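Long-range contacts in pyrroline-5-carboxylate reductase catalytic N-terminal domain-containing protein (Sinorhizobium meliloti, PDB 4HUJ), which is of unknown function but probably binds NAD(P) through a Rossmann-type dinucleotide-binding domain and may act as an oxidoreductase: residues G35-T43 and V63-V71; K146-V155 and Q206-N216. All blocks are in the same frame, centred on the assembly; numbering follows the deposited sequence.

Contact 1 (G35-T43 and V63-V71); sequences GSALAERFT and VTDRFGASV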
loop_
_atom_site.group_PDB
_atom_site.type_symbol
_atom_site.label_atom_id
_atom_site.label_comp_id
_atom_site.label_asym_id
_atom_site.label_seq_id
_atom_site.Cartn_x
_atom_site.Cartn_y
_atom_site.Cartn_z
ATOM N N GLY A 35 2.127 2.980 8.163
ATOM C CA GLY A 35 0.911 3.786 8.038
ATOM C C GLY A 35 1.234 5.267 8.130
ATOM O O GLY A 35 0.727 6.071 7.350
ATOM N N SER A 36 2.090 5.619 9.087
ATOM C CA SER A 36 2.546 6.996 9.262
ATOM C C SER A 36 3.413 7.474 8.092
ATOM O O SER A 36 3.301 8.628 7.666
ATOM C CB SER A 36 3.293 7.147 10.589
ATOM O OG SER A 36 3.725 8.486 10.777
ATOM N N ALA A 37 4.266 6.590 7.567
ATOM C CA ALA A 37 5.116 6.915 6.409
ATOM C C ALA A 37 4.284 7.282 5.181
ATOM O O ALA A 37 4.573 8.262 4.478
ATOM C CB ALA A 37 6.047 5.748 6.081
ATOM N N LEU A 38 3.261 6.480 4.921
ATOM C CA LEU A 38 2.341 6.744 3.823
ATOM C C LEU A 38 1.598 8.061 4.032
ATOM O O LEU A 38 1.508 8.868 3.116
ATOM C CB LEU A 38 1.365 5.580 3.640
ATOM C CG LEU A 38 1.959 4.344 2.956
ATOM C CD1 LEU A 38 1.030 3.145 3.119
ATOM C CD2 LEU A 38 2.253 4.633 1.472
ATOM N N ALA A 39 1.083 8.282 5.241
ATOM C CA ALA A 39 0.405 9.542 5.560
ATOM C C ALA A 39 1.326 10.739 5.300
ATOM O O ALA A 39 0.896 11.742 4.723
ATOM C CB ALA A 39 -0.087 9.537 7.004
ATOM N N GLU A 40 2.591 10.614 5.701
ATOM C CA GLU A 40 3.585 11.675 5.503
ATOM C C GLU A 40 3.811 11.971 4.026
ATOM O O GLU A 40 3.917 13.134 3.617
ATOM C CB GLU A 40 4.910 11.314 6.184
ATOM C CG GLU A 40 5.998 12.406 6.076
ATOM C CD GLU A 40 7.157 12.205 7.041
ATOM O OE1 GLU A 40 7.127 11.237 7.839
ATOM O OE2 GLU A 40 8.102 13.028 7.000
ATOM N N ARG A 41 3.877 10.916 3.221
ATOM C CA ARG A 41 4.095 11.088 1.793
ATOM C C ARG A 41 2.888 11.701 1.085
ATOM O O ARG A 41 3.056 12.539 0.205
ATOM C CB ARG A 41 4.507 9.765 1.144
ATOM C CG ARG A 41 5.910 9.311 1.526
ATOM C CD ARG A 41 6.944 10.339 1.075
ATOM N NE ARG A 41 7.519 11.120 2.170
ATOM C CZ ARG A 41 7.850 12.409 2.094
ATOM N NH1 ARG A 41 7.595 13.110 0.992
ATOM N NH2 ARG A 41 8.405 13.012 3.141
ATOM N N PHE A 42 1.684 11.281 1.466
ATOM C CA PHE A 42 0.457 11.859 0.907
ATOM C C PHE A 42 0.366 13.355 1.236
ATOM O O PHE A 42 0.048 14.181 0.366
ATOM C CB PHE A 42 -0.778 11.104 1.411
ATOM C CG PHE A 42 -1.147 9.904 0.572
ATOM C CD1 PHE A 42 -2.163 9.988 -0.374
ATOM C CD2 PHE A 42 -0.475 8.693 0.723
ATOM C CE1 PHE A 42 -2.515 8.881 -1.155
ATOM C CE2 PHE A 42 -0.810 7.585 -0.049
ATOM C CZ PHE A 42 -1.835 7.674 -0.988
ATOM N N THR A 43 0.689 13.690 2.483
ATOM C CA THR A 43 0.678 15.069 2.967
ATOM C C THR A 43 1.687 15.948 2.230
ATOM O O THR A 43 1.341 17.040 1.769
ATOM C CB THR A 43 0.906 15.119 4.490
ATOM O OG1 THR A 43 -0.145 14.396 5.129
ATOM C CG2 THR A 43 0.912 16.559 5.011
ATOM N N VAL A 63 -1.202 10.243 13.944
ATOM C CA VAL A 63 -1.182 10.574 12.520
ATOM C C VAL A 63 -1.952 11.875 12.257
ATOM O O VAL A 63 -1.445 12.774 11.582
ATOM C CB VAL A 63 -1.756 9.412 11.664
ATOM C CG1 VAL A 63 -1.852 9.806 10.196
ATOM C CG2 VAL A 63 -0.907 8.153 11.831
ATOM N N THR A 64 -3.165 11.961 12.803
ATOM C CA THR A 64 -4.025 13.142 12.679
ATOM C C THR A 64 -3.312 14.427 13.117
ATOM O O THR A 64 -3.367 15.438 12.418
ATOM C CB THR A 64 -5.350 12.963 13.470
ATOM O OG1 THR A 64 -6.075 11.848 12.943
ATOM C CG2 THR A 64 -6.231 14.208 13.380
ATOM N N ASP A 65 -2.634 14.375 14.263
ATOM C CA ASP A 65 -1.905 15.533 14.789
ATOM C C ASP A 65 -0.836 16.065 13.828
ATOM O O ASP A 65 -0.677 17.280 13.684
ATOM C CB ASP A 65 -1.278 15.211 16.154
ATOM C CG ASP A 65 -2.318 15.003 17.254
ATOM O OD1 ASP A 65 -3.536 15.170 17.000
ATOM O OD2 ASP A 65 -1.908 14.660 18.386
ATOM N N ARG A 66 -0.116 15.156 13.168
ATOM C CA ARG A 66 0.969 15.537 12.264
ATOM C C ARG A 66 0.502 15.830 10.832
ATOM O O ARG A 66 1.025 16.740 10.189
ATOM C CB ARG A 66 2.066 14.463 12.244
ATOM C CG ARG A 66 2.787 14.250 13.573
ATOM C CD ARG A 66 3.776 13.087 13.493
ATOM N NE ARG A 66 4.979 13.431 12.734
ATOM C CZ ARG A 66 5.740 12.556 12.076
ATOM N NH1 ARG A 66 5.429 11.265 12.062
ATOM N NH2 ARG A 66 6.814 12.977 11.419
ATOM N N PHE A 67 -0.473 15.064 10.341
ATOM C CA PHE A 67 -0.819 15.079 8.911
ATOM C C PHE A 67 -2.299 15.328 8.589
ATOM O O PHE A 67 -2.737 15.102 7.456
ATOM C CB PHE A 67 -0.353 13.772 8.251
ATOM C CG PHE A 67 1.084 13.426 8.535
ATOM C CD1 PHE A 67 2.116 14.257 8.100
ATOM C CD2 PHE A 67 1.406 12.271 9.241
ATOM C CE1 PHE A 67 3.447 13.944 8.369
ATOM C CE2 PHE A 67 2.733 11.947 9.511
ATOM C CZ PHE A 67 3.755 12.788 9.075
ATOM N N GLY A 68 -3.053 15.817 9.571
ATOM C CA GLY A 68 -4.501 16.005 9.436
ATOM C C GLY A 68 -4.965 16.946 8.336
ATOM O O GLY A 68 -6.137 16.936 7.961
ATOM N N ALA A 69 -4.042 17.753 7.814
ATOM C CA ALA A 69 -4.345 18.687 6.730
ATOM C C ALA A 69 -4.562 17.975 5.397
ATOM O O ALA A 69 -5.174 18.528 4.483
ATOM C CB ALA A 69 -3.239 19.736 6.604
ATOM N N SER A 70 -4.067 16.745 5.289
ATOM C CA SER A 70 -4.165 15.999 4.038
ATOM C C SER A 70 -4.656 14.568 4.238
ATOM O O SER A 70 -5.094 13.917 3.284
ATOM C CB SER A 70 -2.822 16.019 3.305
ATOM O OG SER A 70 -2.911 15.350 2.059
ATOM N N VAL A 71 -4.598 14.091 5.480
ATOM C CA VAL A 71 -4.986 12.715 5.803
ATOM C C VAL A 71 -5.996 12.682 6.947
ATOM O O VAL A 71 -5.687 13.070 8.076
ATOM C CB VAL A 71 -3.753 11.839 6.150
ATOM C CG1 VAL A 71 -4.167 10.386 6.333
ATOM C CG2 VAL A 71 -2.681 11.954 5.068
#
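Phe-67 lays one face of its ring on helix 35-43 and fits as a knob into the hole framed by Ser-36, Ala-39, Glu-40 and Thr-43. The touch over that face is a CH-pi contact: Glu-40 CA lies 3.8 Å from the centroid of the Phe-67 ring and 17° off its normal. Glu-40 CB comes still nearer one ring atom, 3.4 Å from Phe-67 CZ, and Ser-36 OG meets the ring at its edge. Arg-66 CB covers the opposite face, and the guanidinium bends back, one of its own faces over Phe-67 CZ. From there Arg-66 NH2 makes a long salt bridge with Glu-40 OE1 at 4.0 Å, the carboxylate and guanidinium planes 77° apart; Glu-40 CG stands opposite the backbone N, which carries its extended chain out past the ring. Thr-43 OG1, beside its own backbone N, hydrogen-bonds Ala-39 O from above the carbonyl plane (2.9 Å), while Thr-43 N reaches the same oxygen from the other face. Turned inward like this, Thr-43 OG1 packs against Phe-67 CB and Val-71 CG2. Ala-39 CB fills the middle, 3.7 Å from Val-63 CG1. Replacing Phe-67 with an alanine would probably open a gap between the helices and leave the Arg-66 guanidinium freer to turn. The axes of segments 35-43 and 63-67 come within 10.2 Å, crossing at -23°, nearly parallel, as neighbouring helices of a Rossmann-type fold often do; Val-71 opens strand 71-73 and touches Ile-51 of strand 49-52, while Leu-38 and Phe-42 pack on strand 84-88.

Contact 2 (K146-V155 and Q206-N216); sequences KAFNTLPAAV and QQFGRPLVALN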
loop_
_atom_site.group_PDB
_atom_site.type_symbol
_atom_site.label_atom_id
_atom_site.label_comp_id
_atom_site.label_asym_id
_atom_site.label_seq_id
_atom_site.Cartn_x
_atom_site.Cartn_y
_atom_site.Cartn_z
ATOM N N LYS A 146 0.596 -5.196 -6.206
ATOM C CA LYS A 146 1.589 -5.376 -5.142
ATOM C C LYS A 146 2.540 -4.183 -5.178
ATOM O O LYS A 146 3.237 -3.973 -6.168
ATOM C CB LYS A 146 2.362 -6.690 -5.355
ATOM C CG LYS A 146 3.319 -7.057 -4.214
ATOM C CD LYS A 146 4.078 -8.336 -4.536
ATOM C CE LYS A 146 5.004 -8.735 -3.389
ATOM N NZ LYS A 146 4.198 -9.189 -2.214
ATOM N N ALA A 147 2.545 -3.390 -4.105
ATOM C CA ALA A 147 3.381 -2.191 -4.020
ATOM C C ALA A 147 3.471 -1.674 -2.591
ATOM O O ALA A 147 2.590 -1.935 -1.785
ATOM C CB ALA A 147 2.838 -1.091 -4.947
ATOM N N PHE A 148 4.535 -0.914 -2.313
ATOM C CA PHE A 148 4.816 -0.306 -0.999
ATOM C C PHE A 148 5.307 -1.327 0.030
ATOM O O PHE A 148 5.425 -0.999 1.210
ATOM C CB PHE A 148 3.610 0.461 -0.410
ATOM C CG PHE A 148 3.094 1.587 -1.274
ATOM C CD1 PHE A 148 3.824 2.761 -1.437
ATOM C CD2 PHE A 148 1.842 1.487 -1.874
ATOM C CE1 PHE A 148 3.328 3.809 -2.222
ATOM C CE2 PHE A 148 1.336 2.528 -2.660
ATOM C CZ PHE A 148 2.082 3.692 -2.827
ATOM N N ASN A 149 5.586 -2.556 -0.408
ATOM C CA ASN A 149 6.094 -3.587 0.502
ATOM C C ASN A 149 7.625 -3.638 0.547
ATOM O O ASN A 149 8.210 -4.366 1.347
ATOM C CB ASN A 149 5.575 -4.962 0.073
ATOM C CG ASN A 149 6.255 -5.465 -1.189
ATOM O OD1 ASN A 149 6.094 -4.884 -2.259
ATOM N ND2 ASN A 149 7.032 -6.540 -1.063
ATOM N N THR A 150 8.272 -2.866 -0.321
ATOM C CA THR A 150 9.691 -3.068 -0.581
ATOM C C THR A 150 10.618 -2.245 0.301
ATOM O O THR A 150 11.780 -2.607 0.481
ATOM C CB THR A 150 10.021 -2.780 -2.045
ATOM O OG1 THR A 150 9.418 -1.532 -2.411
ATOM C CG2 THR A 150 9.459 -3.893 -2.934
ATOM N N LEU A 151 10.123 -1.135 0.833
ATOM C CA LEU A 151 10.985 -0.239 1.584
ATOM C C LEU A 151 10.655 -0.211 3.070
ATOM O O LEU A 151 9.483 -0.246 3.446
ATOM C CB LEU A 151 10.915 1.176 1.000
ATOM C CG LEU A 151 11.370 1.352 -0.452
ATOM C CD1 LEU A 151 11.265 2.811 -0.832
ATOM C CD2 LEU A 151 12.798 0.838 -0.654
ATOM N N PRO A 152 11.698 -0.126 3.919
ATOM C CA PRO A 152 11.489 0.161 5.325
ATOM C C PRO A 152 10.739 1.482 5.476
ATOM O O PRO A 152 10.942 2.394 4.677
ATOM C CB PRO A 152 12.916 0.321 5.875
ATOM C CG PRO A 152 13.793 -0.325 4.887
ATOM C CD PRO A 152 13.129 -0.191 3.568
ATOM N N ALA A 153 9.895 1.572 6.500
ATOM C CA ALA A 153 9.130 2.778 6.782
ATOM C C ALA A 153 9.996 4.038 6.854
ATOM O O ALA A 153 9.595 5.091 6.362
ATOM C CB ALA A 153 8.324 2.601 8.051
ATOM N N ALA A 154 11.189 3.929 7.442
ATOM C CA ALA A 154 12.066 5.098 7.587
ATOM C C ALA A 154 12.532 5.630 6.231
ATOM O O ALA A 154 12.750 6.836 6.070
ATOM C CB ALA A 154 13.260 4.775 8.479
ATOM N N VAL A 155 12.671 4.727 5.258
ATOM C CA VAL A 155 13.032 5.113 3.894
ATOM C C VAL A 155 11.806 5.691 3.178
ATOM O O VAL A 155 11.894 6.753 2.562
ATOM C CB VAL A 155 13.650 3.936 3.087
ATOM C CG1 VAL A 155 14.018 4.375 1.666
ATOM C CG2 VAL A 155 14.886 3.388 3.793
ATOM N N GLN A 206 10.158 -9.483 -6.020
ATOM C CA GLN A 206 9.553 -8.427 -5.205
ATOM C C GLN A 206 8.943 -8.932 -3.888
ATOM O O GLN A 206 8.594 -8.138 -3.007
ATOM C CB GLN A 206 8.485 -7.675 -6.014
ATOM C CG GLN A 206 8.071 -6.337 -5.400
ATOM C CD GLN A 206 6.814 -5.765 -6.038
ATOM O OE1 GLN A 206 6.520 -6.023 -7.213
ATOM N NE2 GLN A 206 6.064 -4.988 -5.264
ATOM N N GLN A 207 8.783 -10.244 -3.757
ATOM C CA GLN A 207 8.233 -10.792 -2.525
ATOM C C GLN A 207 9.291 -10.770 -1.428
ATOM O O GLN A 207 10.483 -10.861 -1.712
ATOM C CB GLN A 207 7.730 -12.216 -2.758
ATOM C CG GLN A 207 6.783 -12.710 -1.675
ATOM C CD GLN A 207 6.128 -14.023 -2.049
ATOM O OE1 GLN A 207 6.677 -15.099 -1.807
ATOM N NE2 GLN A 207 4.953 -13.943 -2.640
ATOM N N PHE A 208 8.851 -10.650 -0.177
ATOM C CA PHE A 208 9.758 -10.708 0.963
ATOM C C PHE A 208 10.748 -11.869 0.815
ATOM O O PHE A 208 10.363 -12.982 0.434
ATOM C CB PHE A 208 8.972 -10.850 2.272
ATOM C CG PHE A 208 9.843 -10.844 3.496
ATOM C CD1 PHE A 208 10.307 -9.639 4.030
ATOM C CD2 PHE A 208 10.215 -12.037 4.106
ATOM C CE1 PHE A 208 11.126 -9.628 5.161
ATOM C CE2 PHE A 208 11.033 -12.039 5.235
ATOM C CZ PHE A 208 11.489 -10.833 5.764
ATOM N N GLY A 209 12.018 -11.580 1.084
ATOM C CA GLY A 209 13.085 -12.577 0.968
ATOM C C GLY A 209 13.791 -12.570 -0.375
ATOM O O GLY A 209 14.796 -13.271 -0.565
ATOM N N ARG A 210 13.286 -11.764 -1.304
ATOM C CA ARG A 210 13.809 -11.739 -2.677
ATOM C C ARG A 210 14.603 -10.449 -2.950
ATOM O O ARG A 210 14.516 -9.494 -2.167
ATOM C CB ARG A 210 12.668 -11.941 -3.683
ATOM C CG ARG A 210 11.838 -13.226 -3.477
ATOM C CD ARG A 210 12.719 -14.458 -3.544
ATOM N NE ARG A 210 11.924 -15.676 -3.642
ATOM C CZ ARG A 210 12.400 -16.851 -4.042
ATOM N NH1 ARG A 210 13.681 -16.981 -4.378
ATOM N NH2 ARG A 210 11.593 -17.903 -4.107
ATOM N N PRO A 211 15.381 -10.410 -4.056
ATOM C CA PRO A 211 16.401 -9.364 -4.222
ATOM C C PRO A 211 15.968 -7.894 -4.195
ATOM O O PRO A 211 16.789 -7.035 -3.845
ATOM C CB PRO A 211 17.035 -9.705 -5.573
ATOM C CG PRO A 211 16.884 -11.186 -5.675
ATOM C CD PRO A 211 15.524 -11.464 -5.084
ATOM N N LEU A 212 14.727 -7.588 -4.571
ATOM C CA LEU A 212 14.320 -6.180 -4.659
ATOM C C LEU A 212 13.724 -5.621 -3.374
ATOM O O LEU A 212 13.479 -4.415 -3.269
ATOM C CB LEU A 212 13.380 -5.931 -5.844
ATOM C CG LEU A 212 13.962 -6.242 -7.223
ATOM C CD1 LEU A 212 12.980 -5.842 -8.322
ATOM C CD2 LEU A 212 15.333 -5.589 -7.453
ATOM N N VAL A 213 13.501 -6.488 -2.397
ATOM C CA VAL A 213 12.988 -6.049 -1.096
ATOM C C VAL A 213 14.124 -5.448 -0.272
ATOM O O VAL A 213 15.213 -6.028 -0.179
ATOM C CB VAL A 213 12.282 -7.197 -0.339
ATOM C CG1 VAL A 213 11.837 -6.750 1.049
ATOM C CG2 VAL A 213 11.085 -7.683 -1.131
ATOM N N ALA A 214 13.858 -4.270 0.294
ATOM C CA ALA A 214 14.793 -3.533 1.148
ATOM C C ALA A 214 16.002 -3.015 0.376
ATOM O O ALA A 214 17.069 -2.777 0.950
ATOM C CB ALA A 214 15.215 -4.375 2.357
ATOM N N LEU A 215 15.825 -2.841 -0.929
ATOM C CA LEU A 215 16.887 -2.341 -1.784
ATOM C C LEU A 215 16.590 -0.883 -2.112
ATOM O O LEU A 215 15.554 -0.573 -2.707
ATOM C CB LEU A 215 16.988 -3.191 -3.057
ATOM C CG LEU A 215 18.096 -2.877 -4.071
ATOM C CD1 LEU A 215 19.473 -3.212 -3.505
ATOM C CD2 LEU A 215 17.846 -3.669 -5.349
ATOM N N ASN A 216 17.489 0.008 -1.694
ATOM C CA ASN A 216 17.318 1.435 -1.949
ATOM C C ASN A 216 17.956 1.853 -3.265
ATOM O O ASN A 216 19.189 1.866 -3.400
ATOM C CB ASN A 216 17.893 2.272 -0.802
ATOM C CG ASN A 216 17.220 1.995 0.525
ATOM O OD1 ASN A 216 16.066 1.574 0.579
ATOM N ND2 ASN A 216 17.945 2.249 1.615
HETATM O O HOH W 1 6.070 -9.810 -0.023
#
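Gln-206 and Asn-149 join through two hydrogen bonds, their amide planes 35° apart. Asn-149 ND2 gives a hydrogen to the backbone Gln-206 O at 3.0 Å, almost in line with that carbonyl, while Asn-149 OD1 takes one from Gln-206 NE2, also at 3.0 Å and in the plane of the asparagine carbonyl. The same Gln-206 NE2 donates to Lys-146 O at 3.1 Å, a straight N-H bond (170°) that arrives from above the peptide plane. With Ser-172 OG bonded to Gln-206 OE1, both ends of the glutamine amide are engaged and its rotation is fixed. Gln-206 reaches this depth because its chain is extended, whereas Asn-149, with CG between its backbone N and carbonyl carbon (chi1 73°), presents both ends of its amide to Gln-206. Lys-146 runs past Gln-206 in the opposite direction, its methylenes alongside the amide; Lys-146 NZ bonds Thr-132 OG1 and a water that also accepts from Phe-208 N. Thr-150 CG2 packs on the aliphatic part of the glutamine, 3.7 Å from Gln-206 CG, and Ala-214 N donates to Thr-150 O at 2.7 Å. Farther along, Asn-216 OD1 rests against both Leu-151 CD2 and Val-155 CG1. The contact ties the turn-rich loop between helix 199-206 and strand 218-219 to the connection leaving strand 143-147, at the carboxyl end of a strand in the parallel part of the sheet, where Rossmann-type folds usually place their cofactor and substrate sites.

Overall arrangement
The two contacts follow one another along the chain, contact 1 closing before contact 2 opens, and their centres lie 21 Å apart. They nevertheless touch: Ala-37 CB is 3.6 Å from Ala-153 O, and Leu-38 CD2 is 3.8 Å from Phe-148 CD1. Helix 32-44 thus packs through one side on helix 61-67 in contact 1, and through Ala-37 and Leu-38 on the 146-155 segment of contact 2. Gly-35 belongs to a GxGxxG-like pattern with Gly-30 and Gly-32, consistent with a dinucleotide site at the start of that helix. Contact 2 joins the later part of the chain to the same sheet, through strand 143-147.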